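Local structure of acetylxylan esterase A (Aspergillus awamori, 5X6S) at residues A[191-196]-A[217-221]. The protein removes acetyl side groups from the backbone of acetylated xylans, as a secreted serine esterase of carbohydrate esterase family 1. Sequence-based numbering, arbitrary orientation.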
loop_
_atom_site.group_PDB
_atom_site.type_symbol
_atom_site.label_atom_id
_atom_site.label_comp_id
_atom_site.label_asym_id
_atom_site.label_seq_id
_atom_site.Cartn_x
_atom_site.Cartn_y
_atom_site.Cartn_z
ATOM N N ARG A 191 0.543 -4.585 6.415
ATOM C CA ARG A 191 0.343 -3.743 7.613
ATOM C C ARG A 191 1.692 -3.108 8.039
ATOM O O ARG A 191 2.756 -3.679 7.727
ATOM C CB ARG A 191 -0.200 -4.578 8.750
ATOM C CG ARG A 191 -1.431 -5.441 8.417
ATOM C CD ARG A 191 -1.827 -6.307 9.624
ATOM N NE ARG A 191 -3.100 -6.973 9.376
ATOM C CZ ARG A 191 -4.290 -6.503 9.725
ATOM N NH1 ARG A 191 -4.388 -5.371 10.379
ATOM N NH2 ARG A 191 -5.406 -7.178 9.397
ATOM N N PRO A 192 1.666 -1.966 8.732
ATOM C CA PRO A 192 2.989 -1.409 9.107
ATOM C C PRO A 192 3.758 -2.277 10.120
ATOM O O PRO A 192 3.141 -2.821 11.060
ATOM C CB PRO A 192 2.640 -0.051 9.742
ATOM C CG PRO A 192 1.198 -0.185 10.179
ATOM C CD PRO A 192 0.559 -1.105 9.176
ATOM N N ARG A 193 5.074 -2.330 9.954
ATOM C CA ARG A 193 5.975 -2.867 10.987
ATOM C C ARG A 193 5.861 -1.945 12.216
ATOM O O ARG A 193 6.017 -0.729 12.083
ATOM C CB ARG A 193 7.388 -2.904 10.464
ATOM C CG ARG A 193 7.596 -3.730 9.227
ATOM C CD ARG A 193 9.071 -3.648 8.754
ATOM N NE ARG A 193 9.412 -2.376 8.076
ATOM C CZ ARG A 193 10.061 -1.361 8.648
ATOM N NH1 ARG A 193 10.448 -1.445 9.896
ATOM N NH2 ARG A 193 10.308 -0.250 7.959
ATOM N N MET A 194 5.568 -2.508 13.395
ATOM C CA MET A 194 5.306 -1.763 14.596
ATOM C C MET A 194 6.503 -1.723 15.551
ATOM O O MET A 194 7.089 -2.754 15.856
ATOM C CB MET A 194 4.113 -2.332 15.345
ATOM C CG MET A 194 2.824 -2.458 14.567
ATOM S SD MET A 194 2.272 -0.848 13.871
ATOM C CE MET A 194 1.904 0.010 15.354
ATOM N N GLN A 195 6.814 -0.533 16.054
ATOM C CA GLN A 195 7.828 -0.328 17.088
ATOM C C GLN A 195 7.191 0.421 18.216
ATOM O O GLN A 195 6.689 1.558 18.033
ATOM C CB GLN A 195 8.999 0.476 16.521
ATOM C CG GLN A 195 10.103 0.755 17.495
ATOM C CD GLN A 195 11.211 1.582 16.844
ATOM O OE1 GLN A 195 10.991 2.750 16.445
ATOM N NE2 GLN A 195 12.384 0.980 16.686
ATOM N N ILE A 196 7.188 -0.198 19.402
ATOM C CA ILE A 196 6.435 0.268 20.573
ATOM C C ILE A 196 7.385 0.636 21.728
ATOM O O ILE A 196 8.051 -0.251 22.286
ATOM C CB ILE A 196 5.447 -0.829 21.059
ATOM C CG1 ILE A 196 4.670 -1.425 19.886
ATOM C CG2 ILE A 196 4.571 -0.349 22.236
ATOM C CD1 ILE A 196 3.804 -0.447 19.078
ATOM N N TRP A 217 -0.075 -6.708 18.644
ATOM C CA TRP A 217 0.620 -6.857 17.378
ATOM C C TRP A 217 1.202 -8.225 17.133
ATOM O O TRP A 217 1.211 -8.685 15.993
ATOM C CB TRP A 217 1.639 -5.728 17.129
ATOM C CG TRP A 217 0.963 -4.375 17.128
ATOM C CD1 TRP A 217 1.173 -3.358 18.002
ATOM C CD2 TRP A 217 -0.099 -3.946 16.266
ATOM N NE1 TRP A 217 0.332 -2.295 17.717
ATOM C CE2 TRP A 217 -0.446 -2.629 16.648
ATOM C CE3 TRP A 217 -0.785 -4.540 15.197
ATOM C CZ2 TRP A 217 -1.449 -1.894 16.001
ATOM C CZ3 TRP A 217 -1.791 -3.804 14.548
ATOM C CH2 TRP A 217 -2.109 -2.516 14.942
ATOM N N ALA A 218 1.664 -8.882 18.195
ATOM C CA ALA A 218 2.051 -10.294 18.131
ATOM C C ALA A 218 0.870 -11.116 17.568
ATOM O O ALA A 218 1.048 -11.857 16.640
ATOM C CB ALA A 218 2.458 -10.805 19.512
ATOM N N GLY A 219 -0.313 -10.946 18.128
ATOM C CA GLY A 219 -1.502 -11.706 17.664
ATOM C C GLY A 219 -1.768 -11.378 16.201
ATOM O O GLY A 219 -1.973 -12.288 15.363
ATOM N N VAL A 220 -1.713 -10.074 15.863
ATOM C CA VAL A 220 -2.018 -9.634 14.494
ATOM C C VAL A 220 -1.048 -10.281 13.500
ATOM O O VAL A 220 -1.431 -10.753 12.395
ATOM C CB VAL A 220 -2.024 -8.084 14.417
ATOM C CG1 VAL A 220 -1.980 -7.571 12.995
ATOM C CG2 VAL A 220 -3.255 -7.542 15.117
ATOM N N PHE A 221 0.237 -10.318 13.865
ATOM C CA PHE A 221 1.219 -10.791 12.892
ATOM C C PHE A 221 1.471 -12.309 12.974
ATOM O O PHE A 221 2.230 -12.845 12.204
ATOM C CB PHE A 221 2.537 -10.002 13.035
ATOM C CG PHE A 221 2.433 -8.598 12.497
ATOM C CD1 PHE A 221 2.410 -8.381 11.119
ATOM C CD2 PHE A 221 2.273 -7.523 13.356
ATOM C CE1 PHE A 221 2.305 -7.088 10.606
ATOM C CE2 PHE A 221 2.146 -6.239 12.845
ATOM C CZ PHE A 221 2.181 -6.033 11.497
#
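Met-194 packs over one face of the Trp-217 indole, crossing it obliquely. Its CG sits 3.7 Å from the centroid of the five-membered ring, only 9° off the ring normal, a CH-pi contact. SD stands over the six-membered ring of the same indole, 4.5 Å from its centroid, a Met-aromatic contact. The methionine chain is bent at both chi2 (-57°) and chi3 (-67°). This brings CE above the rim of the indole, 3.7 Å from Trp-217 NE1. Ile-196 crosses the indole at about a right angle, and its CD1 comes within 4.1 Å of Trp-217 CD1.

Phe-221 lies one helical turn further on. Its ring edge meets the loop that leads into the strand, with Phe-221 CZ 3.4 Å from Pro-192 O, near the ring plane. Met-194 CG also approaches this edge, so it touches both aromatic rings. Arg-191 closes the outer end. Its CB comes 3.9 Å from Phe-221 CZ. Its chain, extended from CG to NE, runs past Val-220, whose CG1 is 3.6 Å from Arg-191 CD and lies over one face of the guanidinium.

The contact seats the last turn of helix 208-221 on the start of strand 193-199, nearly antiparallel to it, in the alpha/beta-hydrolase fold. No hydrogen bond joins the two segments. The arginine, too, offers the helix segment only its stem and a guanidinium face. The hold therefore rests on apolar, CH-pi and Met-aromatic contact. The one polar atom of the indole, NE1, is satisfied outside the two segments, by Asn-126 OD1 on helix 120-131.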